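Long-range contact in prolyl oligopeptidase (Novosphingobium capsulatum, PDB 1YR2), which probably cleaves oligopeptides on the carboxyl side of proline, and less readily of alanine, as a serine peptidase of the S9A family: residues T146-P154 / F193-P201. Residues are numbered along the deposited sequence; the frame is centred on the assembly and turned at random.
Sequences TKGRVLLDP and FVGVADGKP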
loop_
_atom_site.group_PDB
_atom_site.type_symbol
_atom_site.label_atom_id
_atom_site.label_comp_id
_atom_site.label_asym_id
_atom_site.label_seq_id
_atom_site.Cartn_x
_atom_site.Cartn_y
_atom_site.Cartn_z
ATOM N N THR A 146 8.737 -24.675 -14.518
ATOM C CA THR A 146 9.176 -24.738 -15.908
ATOM C C THR A 146 9.270 -23.336 -16.422
ATOM O O THR A 146 8.294 -22.627 -16.311
ATOM C CB THR A 146 8.069 -25.417 -16.768
ATOM O OG1 THR A 146 7.810 -26.726 -16.286
ATOM C CG2 THR A 146 8.501 -25.575 -18.286
ATOM N N LYS A 147 10.399 -22.932 -17.001
ATOM C CA LYS A 147 10.512 -21.592 -17.623
ATOM C C LYS A 147 9.469 -21.373 -18.736
ATOM O O LYS A 147 9.335 -22.165 -19.679
ATOM C CB LYS A 147 11.939 -21.341 -18.157
ATOM C CG LYS A 147 12.151 -19.972 -18.746
ATOM C CD LYS A 147 12.030 -18.871 -17.711
ATOM C CE LYS A 147 12.218 -17.470 -18.340
ATOM N NZ LYS A 147 12.238 -16.385 -17.294
ATOM N N GLY A 148 8.716 -20.297 -18.606
ATOM C CA GLY A 148 7.726 -19.958 -19.605
ATOM C C GLY A 148 8.342 -19.341 -20.841
ATOM O O GLY A 148 9.444 -18.862 -20.781
ATOM N N ARG A 149 7.582 -19.355 -21.925
ATOM C CA ARG A 149 7.973 -18.744 -23.195
ATOM C C ARG A 149 7.570 -17.267 -23.177
ATOM O O ARG A 149 6.475 -16.916 -22.713
ATOM C CB ARG A 149 7.284 -19.499 -24.339
ATOM C CG ARG A 149 7.349 -18.828 -25.680
ATOM C CD ARG A 149 6.859 -19.692 -26.801
ATOM N NE ARG A 149 5.521 -20.290 -26.573
ATOM C CZ ARG A 149 4.369 -19.816 -27.057
ATOM N NH1 ARG A 149 4.333 -18.670 -27.742
ATOM N NH2 ARG A 149 3.237 -20.492 -26.832
ATOM N N VAL A 150 8.455 -16.397 -23.648
ATOM C CA VAL A 150 8.142 -14.988 -23.727
ATOM C C VAL A 150 7.154 -14.738 -24.858
ATOM O O VAL A 150 7.448 -14.924 -26.028
ATOM C CB VAL A 150 9.385 -14.148 -23.935
ATOM C CG1 VAL A 150 9.023 -12.671 -24.124
ATOM C CG2 VAL A 150 10.356 -14.384 -22.755
ATOM N N LEU A 151 5.973 -14.305 -24.475
ATOM C CA LEU A 151 4.905 -13.950 -25.377
ATOM C C LEU A 151 4.942 -12.468 -25.720
ATOM O O LEU A 151 4.827 -12.139 -26.891
ATOM C CB LEU A 151 3.553 -14.342 -24.762
ATOM C CG LEU A 151 2.349 -14.168 -25.683
ATOM C CD1 LEU A 151 2.486 -14.947 -27.027
ATOM C CD2 LEU A 151 1.086 -14.606 -24.949
ATOM N N LEU A 152 5.063 -11.584 -24.725
ATOM C CA LEU A 152 5.405 -10.181 -24.970
ATOM C C LEU A 152 6.591 -9.745 -24.134
ATOM O O LEU A 152 6.698 -10.108 -22.967
ATOM C CB LEU A 152 4.221 -9.260 -24.648
ATOM C CG LEU A 152 2.859 -9.548 -25.283
ATOM C CD1 LEU A 152 1.786 -8.730 -24.578
ATOM C CD2 LEU A 152 2.945 -9.226 -26.746
ATOM N N ASP A 153 7.512 -8.988 -24.741
ATOM C CA ASP A 153 8.568 -8.339 -23.996
ATOM C C ASP A 153 8.577 -6.833 -24.265
ATOM O O ASP A 153 9.238 -6.356 -25.182
ATOM C CB ASP A 153 9.921 -8.920 -24.308
ATOM C CG ASP A 153 10.980 -8.427 -23.328
ATOM O OD1 ASP A 153 10.736 -7.410 -22.628
ATOM O OD2 ASP A 153 12.051 -9.025 -23.144
ATOM N N PRO A 154 7.867 -6.087 -23.445
ATOM C CA PRO A 154 7.706 -4.648 -23.680
ATOM C C PRO A 154 9.020 -3.864 -23.634
ATOM O O PRO A 154 9.105 -2.811 -24.270
ATOM C CB PRO A 154 6.759 -4.221 -22.585
ATOM C CG PRO A 154 6.164 -5.463 -22.070
ATOM C CD PRO A 154 7.138 -6.540 -22.258
ATOM N N PHE A 193 -3.040 -7.476 -31.010
ATOM C CA PHE A 193 -3.324 -8.879 -30.775
ATOM C C PHE A 193 -2.099 -9.706 -31.217
ATOM O O PHE A 193 -1.424 -9.404 -32.206
ATOM C CB PHE A 193 -4.572 -9.306 -31.572
ATOM C CG PHE A 193 -5.839 -8.538 -31.248
ATOM C CD1 PHE A 193 -6.112 -7.307 -31.836
ATOM C CD2 PHE A 193 -6.787 -9.073 -30.353
ATOM C CE1 PHE A 193 -7.254 -6.610 -31.519
ATOM C CE2 PHE A 193 -7.949 -8.417 -30.068
ATOM C CZ PHE A 193 -8.209 -7.189 -30.627
ATOM N N VAL A 194 -1.873 -10.808 -30.509
ATOM C CA VAL A 194 -0.866 -11.784 -30.887
ATOM C C VAL A 194 -1.514 -13.187 -30.872
ATOM O O VAL A 194 -2.452 -13.462 -30.107
ATOM C CB VAL A 194 0.336 -11.664 -29.927
ATOM C CG1 VAL A 194 -0.033 -12.008 -28.506
ATOM C CG2 VAL A 194 1.473 -12.491 -30.344
ATOM N N GLY A 195 -1.078 -14.037 -31.799
ATOM C CA GLY A 195 -1.428 -15.442 -31.786
ATOM C C GLY A 195 -0.535 -16.131 -30.781
ATOM O O GLY A 195 0.675 -15.955 -30.730
ATOM N N VAL A 196 -1.135 -16.927 -29.940
ATOM C CA VAL A 196 -0.405 -17.449 -28.819
ATOM C C VAL A 196 0.544 -18.582 -29.219
ATOM O O VAL A 196 1.676 -18.645 -28.713
ATOM C CB VAL A 196 -1.370 -17.906 -27.715
ATOM C CG1 VAL A 196 -0.645 -18.610 -26.629
ATOM C CG2 VAL A 196 -2.131 -16.689 -27.126
ATOM N N ALA A 197 0.088 -19.494 -30.087
ATOM C CA ALA A 197 0.898 -20.650 -30.502
ATOM C C ALA A 197 2.265 -20.203 -31.024
ATOM O O ALA A 197 3.293 -20.748 -30.612
ATOM C CB ALA A 197 0.175 -21.480 -31.582
ATOM N N ASP A 198 2.295 -19.225 -31.919
ATOM C CA ASP A 198 3.573 -18.771 -32.505
ATOM C C ASP A 198 4.108 -17.429 -31.993
ATOM O O ASP A 198 5.237 -17.068 -32.287
ATOM C CB ASP A 198 3.529 -18.748 -34.028
ATOM C CG ASP A 198 2.434 -17.847 -34.589
ATOM O OD1 ASP A 198 1.762 -17.068 -33.835
ATOM O OD2 ASP A 198 2.161 -17.876 -35.812
ATOM N N GLY A 199 3.306 -16.696 -31.242
ATOM C CA GLY A 199 3.742 -15.423 -30.714
ATOM C C GLY A 199 3.823 -14.311 -31.752
ATOM O O GLY A 199 4.405 -13.272 -31.465
ATOM N N LYS A 200 3.183 -14.479 -32.903
ATOM C CA LYS A 200 3.244 -13.472 -33.947
ATOM C C LYS A 200 2.060 -12.511 -33.922
ATOM O O LYS A 200 0.913 -12.946 -33.736
ATOM C CB LYS A 200 3.338 -14.145 -35.319
ATOM C CG LYS A 200 4.732 -14.731 -35.591
ATOM C CD LYS A 200 4.670 -15.906 -36.553
ATOM C CE LYS A 200 6.064 -16.368 -37.033
ATOM N NZ LYS A 200 6.119 -17.872 -37.225
ATOM N N PRO A 201 2.320 -11.211 -34.127
ATOM C CA PRO A 201 1.232 -10.211 -34.176
ATOM C C PRO A 201 0.162 -10.526 -35.232
ATOM O O PRO A 201 0.502 -11.057 -36.266
ATOM C CB PRO A 201 1.944 -8.889 -34.514
ATOM C CG PRO A 201 3.367 -9.254 -34.958
ATOM C CD PRO A 201 3.653 -10.603 -34.347
#
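Val194 meets the first segment through CG1, which lies 4.1 Å from Leu151 CD1, the two side chains crossing at a slant; Leu152 CD2 reaches the same methyl at the longer distance of 4.4 Å. Leu151 carries CG anti to its own N (chi1 -173°), placing CG beside the carbonyl carbon and carrying CD1 to both Val194 and Gly199. Leu151 and Leu152 both pair with Leu135 of strand 134-139, a classic beta bulge at the corner of the strand, and Leu152 also packs on Leu177 and Tyr179.

At Val196 the contact becomes polar. Its O takes two hydrogen bonds from the end of Arg149: NH1 at 2.8 Å, nearly in line with the C=O, and NH2 at 3.1 Å, from above the carbonyl plane. The oxygen sits at the guanidinium edge, close to its plane, and NH2 reaches it less straight (N-H...O 138°) than NH1 (150°). Val196 CG2 adds a looser apolar touch to Leu151 CD2, and Ala197 O lies over one guanidinium face.

Asp198 points its CB away from the first segment; its OD1 accepts from Lys200 N at 3.1 Å, met from above the carboxylate plane, an Asx turn. Gly199, at positive phi, sets its CA 3.9 Å from Leu151 CD1; the CA atoms of Leu151 and Gly199 are also the nearest pair, 5.7 Å apart.

The contact thus joins neighbouring blades of the beta-propeller, the outermost strand 149-152 of one four-stranded sheet meeting the turn after strand 188-195 of the next. Two N-H groups of an exposed, probably positively charged arginine satisfy the Val196 oxygen and should fix the guanidinium's rotation, while Leu151 and Leu152 pack against Val194 and Val196 alongside.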